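Local coordinates for Orf c02003 protein (Sulfolobus solfataricus P2, PDB 2Q00) that is of unknown function but belongs to the archaeal PaREP1 family and folds as a compact, mainly helical single chain, at residues E28-V42 and G58-L72. Residues are numbered along the deposited sequence; the frame is centred on the assembly and turned at random.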
ATOM      1  N   GLU A  28      -1.431  -9.511  -3.295  1.00 44.95           N
ATOM      2  CA  GLU A  28      -2.594  -9.001  -2.590  1.00 46.81           C
ATOM      3  C   GLU A  28      -2.244  -8.469  -1.200  1.00 44.64           C
ATOM      4  O   GLU A  28      -2.803  -7.463  -0.759  1.00 45.73           O
ATOM      5  CB  GLU A  28      -3.675 -10.084  -2.499  1.00 46.42           C
ATOM      6  CG  GLU A  28      -5.023  -9.563  -1.990  1.00 57.18           C
ATOM      7  CD  GLU A  28      -5.368  -8.160  -2.511  1.00 71.66           C
ATOM      8  OE1 GLU A  28      -5.278  -7.916  -3.736  1.00 72.19           O
ATOM      9  OE2 GLU A  28      -5.732  -7.296  -1.684  1.00 77.88           O
ATOM     10  N   LYS A  29      -1.312  -9.129  -0.512  1.00 45.36           N
ATOM     11  CA  LYS A  29      -0.923  -8.682   0.821  1.00 44.66           C
ATOM     12  C   LYS A  29      -0.108  -7.412   0.732  1.00 44.77           C
ATOM     13  O   LYS A  29      -0.227  -6.526   1.592  1.00 45.70           O
ATOM     14  CB  LYS A  29      -0.134  -9.766   1.558  1.00 48.11           C
ATOM     15  CG  LYS A  29      -0.994 -10.631   2.475  1.00 47.14           C
ATOM     16  CD  LYS A  29      -1.788 -11.679   1.731  1.00 55.13           C
ATOM     17  CE  LYS A  29      -3.173 -11.875   2.348  1.00 56.34           C
ATOM     18  NZ  LYS A  29      -3.170 -11.864   3.839  1.00 54.67           N
ATOM     19  N   TYR A  30       0.722  -7.321  -0.307  1.00 45.60           N
ATOM     20  CA  TYR A  30       1.530  -6.128  -0.517  1.00 43.03           C
ATOM     21  C   TYR A  30       0.590  -4.967  -0.784  1.00 42.52           C
ATOM     22  O   TYR A  30       0.824  -3.853  -0.326  1.00 44.35           O
ATOM     23  CB  TYR A  30       2.468  -6.299  -1.709  1.00 45.33           C
ATOM     24  CG  TYR A  30       3.716  -7.107  -1.423  1.00 43.99           C
ATOM     25  CD1 TYR A  30       4.638  -6.677  -0.471  1.00 42.82           C
ATOM     26  CD2 TYR A  30       3.981  -8.294  -2.119  1.00 44.58           C
ATOM     27  CE1 TYR A  30       5.795  -7.404  -0.213  1.00 45.68           C
ATOM     28  CE2 TYR A  30       5.142  -9.032  -1.875  1.00 43.59           C
ATOM     29  CZ  TYR A  30       6.052  -8.579  -0.914  1.00 44.42           C
ATOM     30  OH  TYR A  30       7.215  -9.273  -0.652  1.00 47.35           O
ATOM     31  N   TYR A  31      -0.472  -5.226  -1.540  1.00 41.47           N
ATOM     32  CA  TYR A  31      -1.423  -4.169  -1.839  1.00 44.99           C
ATOM     33  C   TYR A  31      -2.145  -3.749  -0.556  1.00 42.63           C
ATOM     34  O   TYR A  31      -2.291  -2.565  -0.280  1.00 45.01           O
ATOM     35  CB  TYR A  31      -2.438  -4.631  -2.883  1.00 48.33           C
ATOM     36  CG  TYR A  31      -3.464  -3.567  -3.207  1.00 51.97           C
ATOM     37  CD1 TYR A  31      -3.080  -2.359  -3.800  1.00 50.53           C
ATOM     38  CD2 TYR A  31      -4.815  -3.756  -2.904  1.00 50.28           C
ATOM     39  CE1 TYR A  31      -4.013  -1.373  -4.080  1.00 46.84           C
ATOM     40  CE2 TYR A  31      -5.755  -2.774  -3.182  1.00 47.77           C
ATOM     41  CZ  TYR A  31      -5.345  -1.582  -3.768  1.00 52.78           C
ATOM     42  OH  TYR A  31      -6.251  -0.588  -4.010  1.00 59.58           O
ATOM     43  N   LYS A  32      -2.602  -4.725   0.222  1.00 43.30           N
ATOM     44  CA  LYS A  32      -3.279  -4.428   1.480  1.00 43.09           C
ATOM     45  C   LYS A  32      -2.341  -3.641   2.388  1.00 42.47           C
ATOM     46  O   LYS A  32      -2.780  -2.752   3.108  1.00 44.75           O
ATOM     47  CB  LYS A  32      -3.728  -5.716   2.172  1.00 45.22           C
ATOM     48  CG  LYS A  32      -4.958  -6.340   1.540  1.00 47.19           C
ATOM     49  CD  LYS A  32      -5.395  -7.589   2.284  1.00 45.94           C
ATOM     50  CE  LYS A  32      -6.697  -8.168   1.718  1.00 45.16           C
ATOM     51  NZ  LYS A  32      -7.136  -9.343   2.552  1.00 60.23           N
ATOM     52  N   ALA A  33      -1.051  -3.965   2.343  1.00 41.26           N
ATOM     53  CA  ALA A  33      -0.061  -3.250   3.139  1.00 41.75           C
ATOM     54  C   ALA A  33      -0.069  -1.796   2.694  1.00 42.57           C
ATOM     55  O   ALA A  33       0.026  -0.880   3.514  1.00 45.56           O
ATOM     56  CB  ALA A  33       1.353  -3.855   2.942  1.00 37.92           C
ATOM     57  N   ALA A  34      -0.186  -1.588   1.384  1.00 45.31           N
ATOM     58  CA  ALA A  34      -0.204  -0.237   0.821  1.00 41.91           C
ATOM     59  C   ALA A  34      -1.465   0.514   1.216  1.00 39.53           C
ATOM     60  O   ALA A  34      -1.412   1.696   1.562  1.00 41.65           O
ATOM     61  CB  ALA A  34      -0.089  -0.295  -0.695  1.00 40.77           C
ATOM     62  N   GLU A  35      -2.602  -0.171   1.173  1.00 40.33           N
ATOM     63  CA  GLU A  35      -3.841   0.483   1.535  1.00 43.75           C
ATOM     64  C   GLU A  35      -3.767   1.011   2.971  1.00 43.39           C
ATOM     65  O   GLU A  35      -4.124   2.164   3.240  1.00 43.24           O
ATOM     66  CB  GLU A  35      -5.009  -0.478   1.389  1.00 43.39           C
ATOM     67  CG  GLU A  35      -6.335   0.166   1.765  1.00 54.72           C
ATOM     68  CD  GLU A  35      -7.527  -0.739   1.524  1.00 66.06           C
ATOM     69  OE1 GLU A  35      -7.606  -1.346   0.428  1.00 73.62           O
ATOM     70  OE2 GLU A  35      -8.390  -0.829   2.427  1.00 71.00           O
ATOM     71  N   GLU A  36      -3.268   0.170   3.879  1.00 44.15           N
ATOM     72  CA  GLU A  36      -3.138   0.539   5.284  1.00 42.95           C
ATOM     73  C   GLU A  36      -2.165   1.690   5.479  1.00 42.00           C
ATOM     74  O   GLU A  36      -2.358   2.537   6.356  1.00 44.55           O
ATOM     75  CB  GLU A  36      -2.676  -0.661   6.110  1.00 44.85           C
ATOM     76  CG  GLU A  36      -3.643  -1.830   6.077  1.00 45.93           C
ATOM     77  CD  GLU A  36      -4.994  -1.465   6.647  1.00 49.11           C
ATOM     78  OE1 GLU A  36      -5.034  -0.999   7.804  1.00 43.90           O
ATOM     79  OE2 GLU A  36      -6.011  -1.646   5.939  1.00 53.48           O
ATOM     80  N   ALA A  37      -1.116   1.720   4.670  1.00 43.91           N
ATOM     81  CA  ALA A  37      -0.126   2.784   4.771  1.00 43.92           C
ATOM     82  C   ALA A  37      -0.785   4.119   4.463  1.00 44.14           C
ATOM     83  O   ALA A  37      -0.519   5.125   5.124  1.00 44.30           O
ATOM     84  CB  ALA A  37       1.015   2.530   3.806  1.00 46.86           C
ATOM     85  N   ILE A  38      -1.648   4.120   3.451  1.00 46.12           N
ATOM     86  CA  ILE A  38      -2.363   5.328   3.052  1.00 47.74           C
ATOM     87  C   ILE A  38      -3.332   5.784   4.155  1.00 49.54           C
ATOM     88  O   ILE A  38      -3.361   6.968   4.517  1.00 46.62           O
ATOM     89  CB  ILE A  38      -3.177   5.096   1.762  1.00 49.89           C
ATOM     90  CG1 ILE A  38      -2.238   4.752   0.592  1.00 51.19           C
ATOM     91  CG2 ILE A  38      -4.007   6.331   1.465  1.00 44.01           C
ATOM     92  CD1 ILE A  38      -1.279   5.884   0.186  1.00 45.18           C
ATOM     93  N   LYS A  39      -4.125   4.848   4.676  1.00 47.18           N
ATOM     94  CA  LYS A  39      -5.061   5.183   5.742  1.00 48.27           C
ATOM     95  C   LYS A  39      -4.288   5.809   6.903  1.00 49.24           C
ATOM     96  O   LYS A  39      -4.649   6.872   7.406  1.00 50.80           O
ATOM     97  CB  LYS A  39      -5.806   3.940   6.227  1.00 47.73           C
ATOM     98  CG  LYS A  39      -6.741   3.330   5.201  1.00 44.51           C
ATOM     99  CD  LYS A  39      -7.466   2.115   5.744  1.00 45.98           C
ATOM    100  CE  LYS A  39      -8.315   1.457   4.671  1.00 51.44           C
ATOM    101  NZ  LYS A  39      -8.936   0.208   5.188  1.00 62.84           N
ATOM    102  N   LEU A  40      -3.208   5.160   7.309  1.00 51.17           N
ATOM    103  CA  LEU A  40      -2.397   5.664   8.411  1.00 55.45           C
ATOM    104  C   LEU A  40      -1.922   7.079   8.142  1.00 55.92           C
ATOM    105  O   LEU A  40      -1.949   7.937   9.024  1.00 61.11           O
ATOM    106  CB  LEU A  40      -1.188   4.751   8.640  1.00 54.00           C
ATOM    107  CG  LEU A  40      -0.382   4.992   9.913  1.00 59.61           C
ATOM    108  CD1 LEU A  40      -1.297   4.836  11.124  1.00 62.32           C
ATOM    109  CD2 LEU A  40       0.786   4.000   9.979  1.00 57.45           C
ATOM    110  N   LEU A  41      -1.488   7.319   6.913  1.00 58.92           N
ATOM    111  CA  LEU A  41      -0.994   8.630   6.513  1.00 57.07           C
ATOM    112  C   LEU A  41      -2.105   9.662   6.448  1.00 57.23           C
ATOM    113  O   LEU A  41      -1.881  10.836   6.739  1.00 56.00           O
ATOM    114  CB  LEU A  41      -0.295   8.528   5.157  1.00 57.57           C
ATOM    115  CG  LEU A  41       1.071   7.843   5.189  1.00 56.49           C
ATOM    116  CD1 LEU A  41       1.528   7.499   3.775  1.00 56.60           C
ATOM    117  CD2 LEU A  41       2.068   8.764   5.885  1.00 58.44           C
ATOM    118  N   VAL A  42      -3.296   9.226   6.041  1.00 57.77           N
ATOM    119  CA  VAL A  42      -4.444  10.122   5.969  1.00 59.07           C
ATOM    120  C   VAL A  42      -4.770  10.559   7.397  1.00 63.52           C
ATOM    121  O   VAL A  42      -4.971  11.746   7.673  1.00 60.26           O
ATOM    122  CB  VAL A  42      -5.684   9.408   5.378  1.00 59.49           C
ATOM    123  CG1 VAL A  42      -6.920  10.281   5.542  1.00 52.29           C
ATOM    124  CG2 VAL A  42      -5.454   9.095   3.914  1.00 53.39           C
ATOM    125  N   GLY A  58     -15.133  -1.031   6.869  1.00 91.52           N
ATOM    126  CA  GLY A  58     -14.037  -1.919   6.520  1.00 92.35           C
ATOM    127  C   GLY A  58     -12.997  -1.276   5.617  1.00 91.34           C
ATOM    128  O   GLY A  58     -12.319  -0.327   6.018  1.00 92.09           O
ATOM    129  N   ARG A  59     -12.862  -1.794   4.397  1.00 89.79           N
ATOM    130  CA  ARG A  59     -11.898  -1.265   3.428  1.00 88.35           C
ATOM    131  C   ARG A  59     -12.503  -0.085   2.652  1.00 87.42           C
ATOM    132  O   ARG A  59     -13.732   0.058   2.585  1.00 89.17           O
ATOM    133  CB  ARG A  59     -11.465  -2.378   2.461  1.00 88.76           C
ATOM    134  CG  ARG A  59     -10.851  -3.591   3.158  1.00 87.85           C
ATOM    135  CD  ARG A  59     -10.504  -4.708   2.180  1.00 86.12           C
ATOM    136  NE  ARG A  59      -9.444  -4.333   1.243  1.00 82.04           N
ATOM    137  CZ  ARG A  59      -8.876  -5.175   0.380  1.00 80.22           C
ATOM    138  NH1 ARG A  59      -9.264  -6.443   0.331  1.00 76.78           N
ATOM    139  NH2 ARG A  59      -7.921  -4.752  -0.438  1.00 75.52           N
ATOM    140  N   TRP A  60     -11.642   0.756   2.071  1.00 83.07           N
ATOM    141  CA  TRP A  60     -12.089   1.936   1.317  1.00 79.37           C
ATOM    142  C   TRP A  60     -12.230   1.727  -0.192  1.00 79.15           C
ATOM    143  O   TRP A  60     -11.794   0.712  -0.746  1.00 80.44           O
ATOM    144  CB  TRP A  60     -11.121   3.098   1.512  1.00 75.51           C
ATOM    145  CG  TRP A  60     -10.868   3.507   2.913  1.00 72.39           C
ATOM    146  CD1 TRP A  60     -11.340   2.915   4.050  1.00 70.89           C
ATOM    147  CD2 TRP A  60     -10.035   4.595   3.340  1.00 65.93           C
ATOM    148  NE1 TRP A  60     -10.850   3.568   5.157  1.00 68.96           N
ATOM    149  CE2 TRP A  60     -10.046   4.602   4.749  1.00 65.33           C
ATOM    150  CE3 TRP A  60      -9.279   5.564   2.668  1.00 67.69           C
ATOM    151  CZ2 TRP A  60      -9.325   5.545   5.501  1.00 70.22           C
ATOM    152  CZ3 TRP A  60      -8.563   6.500   3.415  1.00 66.93           C
ATOM    153  CH2 TRP A  60      -8.592   6.482   4.811  1.00 67.79           C
ATOM    154  N   LYS A  61     -12.838   2.717  -0.845  1.00 77.61           N
ATOM    155  CA  LYS A  61     -13.027   2.707  -2.293  1.00 75.71           C
ATOM    156  C   LYS A  61     -11.688   3.082  -2.910  1.00 71.92           C
ATOM    157  O   LYS A  61     -11.039   4.034  -2.480  1.00 71.80           O
ATOM    158  CB  LYS A  61     -14.076   3.743  -2.722  1.00 75.94           C
ATOM    159  CG  LYS A  61     -15.489   3.486  -2.226  1.00 78.96           C
ATOM    160  CD  LYS A  61     -16.449   4.589  -2.684  1.00 79.24           C
ATOM    161  CE  LYS A  61     -16.567   4.653  -4.206  1.00 86.12           C
ATOM    162  NZ  LYS A  61     -17.485   5.748  -4.648  1.00 86.96           N
ATOM    163  N   SER A  62     -11.280   2.332  -3.921  1.00 70.04           N
ATOM    164  CA  SER A  62     -10.017   2.585  -4.598  1.00 67.35           C
ATOM    165  C   SER A  62      -9.808   4.068  -4.952  1.00 67.21           C
ATOM    166  O   SER A  62      -8.684   4.580  -4.877  1.00 65.45           O
ATOM    167  CB  SER A  62      -9.951   1.726  -5.861  1.00 68.69           C
ATOM    168  OG  SER A  62     -10.310   0.380  -5.572  1.00 63.56           O
ATOM    169  N   GLU A  63     -10.890   4.754  -5.324  1.00 66.99           N
ATOM    170  CA  GLU A  63     -10.812   6.169  -5.689  1.00 65.59           C
ATOM    171  C   GLU A  63     -10.396   7.048  -4.515  1.00 64.43           C
ATOM    172  O   GLU A  63      -9.732   8.073  -4.701  1.00 61.34           O
ATOM    173  CB  GLU A  63     -12.149   6.657  -6.260  1.00 67.81           C
ATOM    174  CG  GLU A  63     -12.540   6.009  -7.590  1.00 67.45           C
ATOM    175  CD  GLU A  63     -13.264   4.689  -7.416  1.00 70.07           C
ATOM    176  OE1 GLU A  63     -13.280   4.149  -6.287  1.00 65.80           O
ATOM    177  OE2 GLU A  63     -13.813   4.190  -8.421  1.00 71.86           O
ATOM    178  N   ASN A  64     -10.795   6.652  -3.310  1.00 63.06           N
ATOM    179  CA  ASN A  64     -10.418   7.395  -2.111  1.00 63.29           C
ATOM    180  C   ASN A  64      -8.912   7.287  -1.929  1.00 59.84           C
ATOM    181  O   ASN A  64      -8.240   8.286  -1.654  1.00 60.58           O
ATOM    182  CB  ASN A  64     -11.106   6.826  -0.874  1.00 66.16           C
ATOM    183  CG  ASN A  64     -12.515   7.326  -0.711  1.00 75.88           C
ATOM    184  OD1 ASN A  64     -12.743   8.524  -0.536  1.00 84.87           O
ATOM    185  ND2 ASN A  64     -13.479   6.409  -0.762  1.00 79.49           N
ATOM    186  N   LEU A  65      -8.389   6.068  -2.084  1.00 59.70           N
ATOM    187  CA  LEU A  65      -6.952   5.822  -1.946  1.00 56.99           C
ATOM    188  C   LEU A  65      -6.206   6.643  -2.981  1.00 54.06           C
ATOM    189  O   LEU A  65      -5.222   7.310  -2.667  1.00 51.49           O
ATOM    190  CB  LEU A  65      -6.618   4.340  -2.146  1.00 56.46           C
ATOM    191  CG  LEU A  65      -7.043   3.305  -1.095  1.00 58.40           C
ATOM    192  CD1 LEU A  65      -6.708   3.825   0.303  1.00 58.14           C
ATOM    193  CD2 LEU A  65      -8.527   3.022  -1.225  1.00 58.40           C
ATOM    194  N   PHE A  66      -6.666   6.578  -4.225  1.00 54.79           N
ATOM    195  CA  PHE A  66      -6.037   7.368  -5.280  1.00 56.49           C
ATOM    196  C   PHE A  66      -6.093   8.849  -4.877  1.00 54.26           C
ATOM    197  O   PHE A  66      -5.075   9.537  -4.917  1.00 55.90           O
ATOM    198  CB  PHE A  66      -6.753   7.128  -6.615  1.00 55.39           C
ATOM    199  CG  PHE A  66      -6.240   5.927  -7.371  1.00 53.71           C
ATOM    200  CD1 PHE A  66      -4.993   5.971  -8.001  1.00 54.47           C
ATOM    201  CD2 PHE A  66      -6.991   4.754  -7.446  1.00 54.19           C
ATOM    202  CE1 PHE A  66      -4.500   4.870  -8.694  1.00 49.16           C
ATOM    203  CE2 PHE A  66      -6.513   3.640  -8.135  1.00 54.15           C
ATOM    204  CZ  PHE A  66      -5.261   3.696  -8.763  1.00 50.81           C
ATOM    205  N   LYS A  67      -7.268   9.332  -4.473  1.00 58.30           N
ATOM    206  CA  LYS A  67      -7.395  10.729  -4.050  1.00 59.53           C
ATOM    207  C   LYS A  67      -6.391  10.992  -2.950  1.00 60.27           C
ATOM    208  O   LYS A  67      -5.627  11.962  -2.990  1.00 63.38           O
ATOM    209  CB  LYS A  67      -8.778  11.034  -3.466  1.00 61.19           C
ATOM    210  CG  LYS A  67      -9.922  11.150  -4.451  1.00 59.92           C
ATOM    211  CD  LYS A  67     -11.105  11.853  -3.787  1.00 62.54           C
ATOM    212  CE  LYS A  67     -12.445  11.501  -4.442  1.00 64.52           C
ATOM    213  NZ  LYS A  67     -12.914  10.109  -4.115  1.00 69.56           N
ATOM    214  N   ALA A  68      -6.423  10.119  -1.952  1.00 59.27           N
ATOM    215  CA  ALA A  68      -5.544  10.225  -0.803  1.00 58.54           C
ATOM    216  C   ALA A  68      -4.082  10.330  -1.214  1.00 58.93           C
ATOM    217  O   ALA A  68      -3.349  11.197  -0.718  1.00 58.08           O
ATOM    218  CB  ALA A  68      -5.752   9.026   0.109  1.00 57.48           C
ATOM    219  N   SER A  69      -3.654   9.453  -2.118  1.00 57.29           N
ATOM    220  CA  SER A  69      -2.266   9.468  -2.572  1.00 58.54           C
ATOM    221  C   SER A  69      -1.942  10.814  -3.232  1.00 59.73           C
ATOM    222  O   SER A  69      -0.881  11.393  -2.982  1.00 57.49           O
ATOM    223  CB  SER A  69      -1.998   8.304  -3.543  1.00 57.93           C
ATOM    224  OG  SER A  69      -2.804   8.382  -4.706  1.00 59.46           O
ATOM    225  N   LYS A  70      -2.856  11.316  -4.058  1.00 60.25           N
ATOM    226  CA  LYS A  70      -2.638  12.604  -4.710  1.00 64.73           C
ATOM    227  C   LYS A  70      -2.481  13.652  -3.615  1.00 67.17           C
ATOM    228  O   LYS A  70      -1.409  14.258  -3.456  1.00 63.86           O
ATOM    229  CB  LYS A  70      -3.825  12.961  -5.614  1.00 63.47           C
ATOM    230  N   LEU A  71      -3.561  13.842  -2.856  1.00 69.45           N
ATOM    231  CA  LEU A  71      -3.591  14.804  -1.757  1.00 70.31           C
ATOM    232  C   LEU A  71      -2.341  14.774  -0.880  1.00 70.98           C
ATOM    233  O   LEU A  71      -1.950  15.798  -0.332  1.00 72.22           O
ATOM    234  CB  LEU A  71      -4.821  14.566  -0.879  1.00 71.87           C
ATOM    235  CG  LEU A  71      -6.155  15.209  -1.276  1.00 72.75           C
ATOM    236  CD1 LEU A  71      -6.515  14.873  -2.723  1.00 81.89           C
ATOM    237  CD2 LEU A  71      -7.234  14.725  -0.316  1.00 69.64           C
ATOM    238  N   LEU A  72      -1.710  13.610  -0.754  1.00 71.28           N
ATOM    239  CA  LEU A  72      -0.513  13.489   0.080  1.00 71.82           C
ATOM    240  C   LEU A  72       0.799  13.906  -0.595  1.00 73.28           C
ATOM    241  O   LEU A  72       1.868  13.866   0.029  1.00 68.65           O
ATOM    242  CB  LEU A  72      -0.386  12.054   0.599  1.00 71.10           C
ATOM    243  CG  LEU A  72      -1.425  11.604   1.625  1.00 70.64           C
ATOM    244  CD1 LEU A  72      -1.339  10.102   1.838  1.00 67.03           C
ATOM    245  CD2 LEU A  72      -1.199  12.356   2.934  1.00 64.96           C
TER
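Ile38 and Val42 of helix 23-45 meet Ala68 of helix 62-71 in a helix-helix crossing of this all-helical fold, the axes passing 10.1 Å apart at 56°. Alanine suits the hollow because its lone methyl leaves space for two neighbours: Ile38 CG2 lies 3.5 Å from Ala68 CB, and Val42 CG2 fits beside it. The same Ile38 methyl also touches Leu65 CD1, a bump that rests against the aliphatic part of Glu35 as well, while Leu72 extends the apolar seam by laying CD1 on Leu41 CB.

Before the helix starts, Trp60 spreads its indole beneath Lys39. The lysine, with CG anti to its carbonyl carbon (chi1 -66°) and extended thereafter, runs along one face of the ring, so its methylenes, CG to CE, lie along that face, CG toward the rim and CE over the five-membered ring. Lys39 CE sits 3.4 Å from the centroid of the Trp60 five-membered ring, a CH-pi contact, and NZ adds an off-centre cation-pi interaction. Val42 CG2 meets the indole at its edge.

One residue before Trp60, Arg59 reaches the turns of helix 23-45 that hold Glu28, Lys32 and Glu35. A bend at chi3 (66°) brings its guanidinium between two carboxylates: Arg59 NH2 is 3.5 Å from Glu35 OE1 and 3.6 Å from Glu28 OE2, both long salt bridges, while Lys32 CG lies over one face and Lys32 CE meets NH1, the two side chains crossing at about a right angle. Glu28 also touches His90 and Phe94 of helix 79-95. Glu35 serves two cations, OE1 facing Arg59, while OE2 takes a salt-bridging hydrogen bond of 3.0 Å from Lys39 NZ through its anti lone pair.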